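Local coordinates for protein superoxide dismutase [Cu-Zn] (Bacteroidetes bacterium GWA2_30_7, PDB 7B4O) that probably catalyses the dismutation of superoxide to oxygen and hydrogen peroxide, belonging to the copper-zinc family but captured here with zinc in its metal sites, at residues 24-29 / 35-40; 91-94 / 100-103. All coordinates share one frame; numbering follows the deposited sequence.

Contact 1: 24-29 / 35-40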
# COMPACT_ATOMS: atom_id res chain seq x y z
N VAL A 24 2.02 9.80 -7.32
CA VAL A 24 1.01 9.72 -6.24
C VAL A 24 -0.37 9.80 -6.88
O VAL A 24 -0.60 10.66 -7.76
CB VAL A 24 1.21 10.82 -5.18
CG1 VAL A 24 0.18 10.72 -4.07
CG2 VAL A 24 2.62 10.81 -4.62
N ILE A 25 -1.25 8.93 -6.40
CA ILE A 25 -2.68 8.91 -6.79
C ILE A 25 -3.51 9.10 -5.52
O ILE A 25 -3.22 8.42 -4.53
CB ILE A 25 -3.03 7.60 -7.51
CG1 ILE A 25 -2.10 7.36 -8.70
CG2 ILE A 25 -4.50 7.61 -7.93
CD1 ILE A 25 -1.80 5.92 -8.93
N THR A 26 -4.46 10.02 -5.55
CA THR A 26 -5.40 10.21 -4.44
C THR A 26 -6.82 9.95 -4.93
O THR A 26 -7.14 10.22 -6.10
CB THR A 26 -5.27 11.60 -3.80
OG1 THR A 26 -5.71 12.56 -4.75
CG2 THR A 26 -3.86 11.87 -3.33
N PHE A 27 -7.62 9.44 -4.01
CA PHE A 27 -9.05 9.15 -4.20
C PHE A 27 -9.78 9.91 -3.10
O PHE A 27 -9.52 9.61 -1.94
CB PHE A 27 -9.31 7.65 -4.11
CG PHE A 27 -8.48 6.80 -5.05
CD1 PHE A 27 -7.22 6.36 -4.69
CD2 PHE A 27 -9.00 6.41 -6.27
CE1 PHE A 27 -6.48 5.58 -5.56
CE2 PHE A 27 -8.27 5.60 -7.12
CZ PHE A 27 -7.01 5.18 -6.77
N THR A 28 -10.67 10.84 -3.45
CA THR A 28 -11.37 11.67 -2.45
C THR A 28 -12.88 11.56 -2.70
O THR A 28 -13.31 11.78 -3.85
CB THR A 28 -10.86 13.11 -2.50
OG1 THR A 28 -9.43 13.07 -2.36
CG2 THR A 28 -11.45 13.97 -1.41
N LYS A 29 -13.64 11.21 -1.66
CA LYS A 29 -15.11 11.19 -1.74
C LYS A 29 -15.56 12.59 -2.14
O LYS A 29 -15.07 13.55 -1.54
CB LYS A 29 -15.74 10.73 -0.43
CG LYS A 29 -17.20 10.32 -0.52
CD LYS A 29 -17.42 9.00 -1.25
CE LYS A 29 -18.87 8.76 -1.63
NZ LYS A 29 -19.30 9.62 -2.75
N LYS A 35 -13.35 11.42 -6.58
CA LYS A 35 -12.40 12.17 -7.42
C LYS A 35 -11.06 11.43 -7.41
O LYS A 35 -10.44 11.28 -6.33
CB LYS A 35 -12.24 13.60 -6.91
CG LYS A 35 -11.32 14.47 -7.76
CD LYS A 35 -11.13 15.84 -7.17
CE LYS A 35 -10.25 16.73 -8.00
NZ LYS A 35 -10.24 18.11 -7.45
N VAL A 36 -10.65 11.00 -8.59
CA VAL A 36 -9.33 10.34 -8.81
C VAL A 36 -8.38 11.41 -9.33
O VAL A 36 -8.73 12.06 -10.33
CB VAL A 36 -9.45 9.17 -9.81
CG1 VAL A 36 -8.11 8.48 -10.03
CG2 VAL A 36 -10.51 8.20 -9.35
N VAL A 37 -7.27 11.62 -8.64
CA VAL A 37 -6.22 12.57 -9.06
C VAL A 37 -4.89 11.83 -9.09
O VAL A 37 -4.46 11.34 -8.04
CB VAL A 37 -6.13 13.81 -8.15
CG1 VAL A 37 -5.01 14.74 -8.62
CG2 VAL A 37 -7.44 14.55 -8.09
N ALA A 38 -4.26 11.78 -10.25
CA ALA A 38 -2.97 11.08 -10.44
C ALA A 38 -1.95 12.09 -10.95
O ALA A 38 -2.26 12.87 -11.86
CB ALA A 38 -3.11 9.93 -11.39
N ASP A 39 -0.77 12.06 -10.34
CA ASP A 39 0.39 12.88 -10.76
C ASP A 39 1.59 11.96 -10.81
O ASP A 39 2.11 11.60 -9.73
CB ASP A 39 0.59 14.06 -9.82
CG ASP A 39 -0.53 15.07 -9.98
OD1 ASP A 39 -0.57 15.74 -11.03
OD2 ASP A 39 -1.37 15.12 -9.08
N LEU A 40 1.98 11.56 -12.02
CA LEU A 40 3.07 10.57 -12.23
C LEU A 40 4.18 11.22 -13.06
O LEU A 40 3.95 12.22 -13.76
CB LEU A 40 2.54 9.34 -12.97
CG LEU A 40 1.21 8.77 -12.49
CD1 LEU A 40 0.88 7.50 -13.27
CD2 LEU A 40 1.20 8.48 -10.99
O HOH W 1 -1.43 13.37 -6.91
O HOH W 2 -8.52 12.97 -5.04
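A chi1 of 68° sets T26 OG1 between its own backbone N and carbonyl carbon, next to V37, while in F27 a chi1 of -55° turns the ring to the backbone N side, against V36. Both pairs belong to a beta hairpin of the Greek-key barrel of copper-zinc superoxide dismutases, in which strand segments 24-29 and 35-40 run antiparallel at 170°. Six backbone hydrogen bonds join V24 to D39, T26 to V37 and T28 to K35, two for each hydrogen-bonded pair.

The hairpin illustrates how one ladder serves two environments. On the buried face, V36 CG2 lies 3.9 Å from F27 CD2 and meets the ring obliquely, the two side chains lying abreast and pointing the same way. I25 CG1 rests 3.9 Å from the methyl CB of A38, and L40 CD2 comes within 4.2 Å of that same CG1 carbon. M123 of strand 122-126 packs on I25 and F27 from within the barrel.

The opposite face is more polar. T26 OG1 sits 3.6 Å from V37 CB, the two side chains again abreast. One water links the hydroxyls of T26 and T28 with the carbonyl of K35, to which it donates, so a single molecule spans the end of the ladder. At the other end, D39 OD1 is hydrogen-bonded to H102 ND1, and its other oxygen is held by a second water, which donates both to V24 O at 3.0 Å and to D39 OD2 at 2.8 Å.

Contact 2: 91-94 / 100-103; sequences GNIT and KAHL. With ZN (zinc ion), chain G.
I93 reaches across to A101 and L103, and its side chain crosses that of L103 obliquely. With CG1 anti to the backbone N (chi1 -171°) and the chain extended beyond it, the ethyl arm of I93 lies between the two residues: CG1 is 3.7 Å from A101 CB and 3.8 Å from L103 CB, and CD1 lies at closely similar distances from the same two CB atoms. L103 answers from the other strand, carrying its CD2 to 3.9 Å from N92 O. A101 CB also comes within 3.4 Å of T94 O.

The general lesson concerns a barrel seam, where strands that diverge can still be joined. The short strand axes of 91-94 and 101-103 run at 135° to each other, and the backbones are linked through water instead of a direct ladder. One water accepts from T94 N and donates to H102 O; a second donates to T94 O and accepts from H102 N.

H102 points away from this apolar meeting. Its NE2 binds a zinc ion at 2.0 Å, which E104 of the same chain also binds, with ND1 turned to D39 of the hairpin.

Strands 89-95 and 101-107 are the outermost of the antiparallel sheet, so this contact brings its two ends together. Strand 46-53 flanks 89-95, with H48 and F50 packing on I93, while strand 33-41 flanks 101-107 and covers I93 with A38 and L40.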
# COMPACT_ATOMS: atom_id res chain seq x y z
N GLY A 91 -9.20 3.34 -16.99
CA GLY A 91 -8.90 3.81 -18.35
C GLY A 91 -7.41 4.02 -18.59
O GLY A 91 -6.63 3.08 -18.32
N ASN A 92 -7.06 5.19 -19.10
CA ASN A 92 -5.66 5.52 -19.48
C ASN A 92 -5.25 6.81 -18.78
O ASN A 92 -6.10 7.70 -18.58
CB ASN A 92 -5.48 5.68 -20.99
CG ASN A 92 -5.61 4.34 -21.69
OD1 ASN A 92 -4.72 3.51 -21.58
ND2 ASN A 92 -6.72 4.13 -22.37
N ILE A 93 -3.96 6.91 -18.51
CA ILE A 93 -3.32 8.19 -18.14
C ILE A 93 -2.37 8.57 -19.28
O ILE A 93 -1.70 7.68 -19.84
CB ILE A 93 -2.64 8.10 -16.77
CG1 ILE A 93 -2.19 9.48 -16.31
CG2 ILE A 93 -1.52 7.08 -16.75
CD1 ILE A 93 -1.78 9.57 -14.86
N THR A 94 -2.34 9.84 -19.63
CA THR A 94 -1.54 10.37 -20.75
C THR A 94 -0.31 11.08 -20.17
O THR A 94 -0.48 12.01 -19.36
CB THR A 94 -2.36 11.28 -21.66
OG1 THR A 94 -3.45 10.52 -22.16
CG2 THR A 94 -1.54 11.83 -22.81
N LYS A 100 5.70 13.46 -17.81
CA LYS A 100 4.80 13.89 -16.72
C LYS A 100 3.36 13.56 -17.12
O LYS A 100 2.96 13.87 -18.25
CB LYS A 100 4.93 15.38 -16.42
CG LYS A 100 4.06 15.90 -15.29
CD LYS A 100 4.35 17.35 -14.96
CE LYS A 100 5.60 17.54 -14.12
NZ LYS A 100 5.41 17.07 -12.72
N ALA A 101 2.61 12.98 -16.19
CA ALA A 101 1.24 12.52 -16.45
C ALA A 101 0.34 13.01 -15.32
O ALA A 101 0.62 12.74 -14.14
CB ALA A 101 1.21 11.01 -16.57
N HIS A 102 -0.73 13.70 -15.71
CA HIS A 102 -1.79 14.19 -14.80
C HIS A 102 -3.12 13.60 -15.27
O HIS A 102 -3.42 13.65 -16.48
CB HIS A 102 -1.80 15.71 -14.76
CG HIS A 102 -2.89 16.29 -13.93
ND1 HIS A 102 -2.88 16.28 -12.54
CD2 HIS A 102 -4.03 16.91 -14.29
CE1 HIS A 102 -3.97 16.87 -12.10
NE2 HIS A 102 -4.68 17.27 -13.15
N LEU A 103 -3.90 13.10 -14.33
CA LEU A 103 -5.28 12.64 -14.61
C LEU A 103 -6.17 13.07 -13.46
O LEU A 103 -5.75 12.96 -12.30
CB LEU A 103 -5.30 11.12 -14.79
CG LEU A 103 -6.69 10.49 -14.96
CD1 LEU A 103 -7.37 11.00 -16.21
CD2 LEU A 103 -6.59 8.98 -14.97
ZN ZN G . -6.30 18.44 -13.06
O HOH W 3 -4.11 11.78 -18.44
O HOH W 4 -0.98 14.53 -18.53

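How the contacts relate
The two contacts share one sheet and meet where strands 33-41 and 101-107 lie side by side, their centres about 11 Å apart. Probable hydrogen bonds connect L40 N to A101 O and A38 N to L103 O, each at 2.8 Å, so the second strand of contact 1 adjoins the second strand of contact 2. Inside the barrel, L40 CD1 packs 3.7 Å from I93 CD1, joining the two apolar clusters. Outside, the zinc ion on H102 lies about 6 Å from the side chain of V37, placing both contacts beside this site. It is distinct from the paired sites bridged by H69; a different zinc ion lies about 9 Å from the side chain of N92.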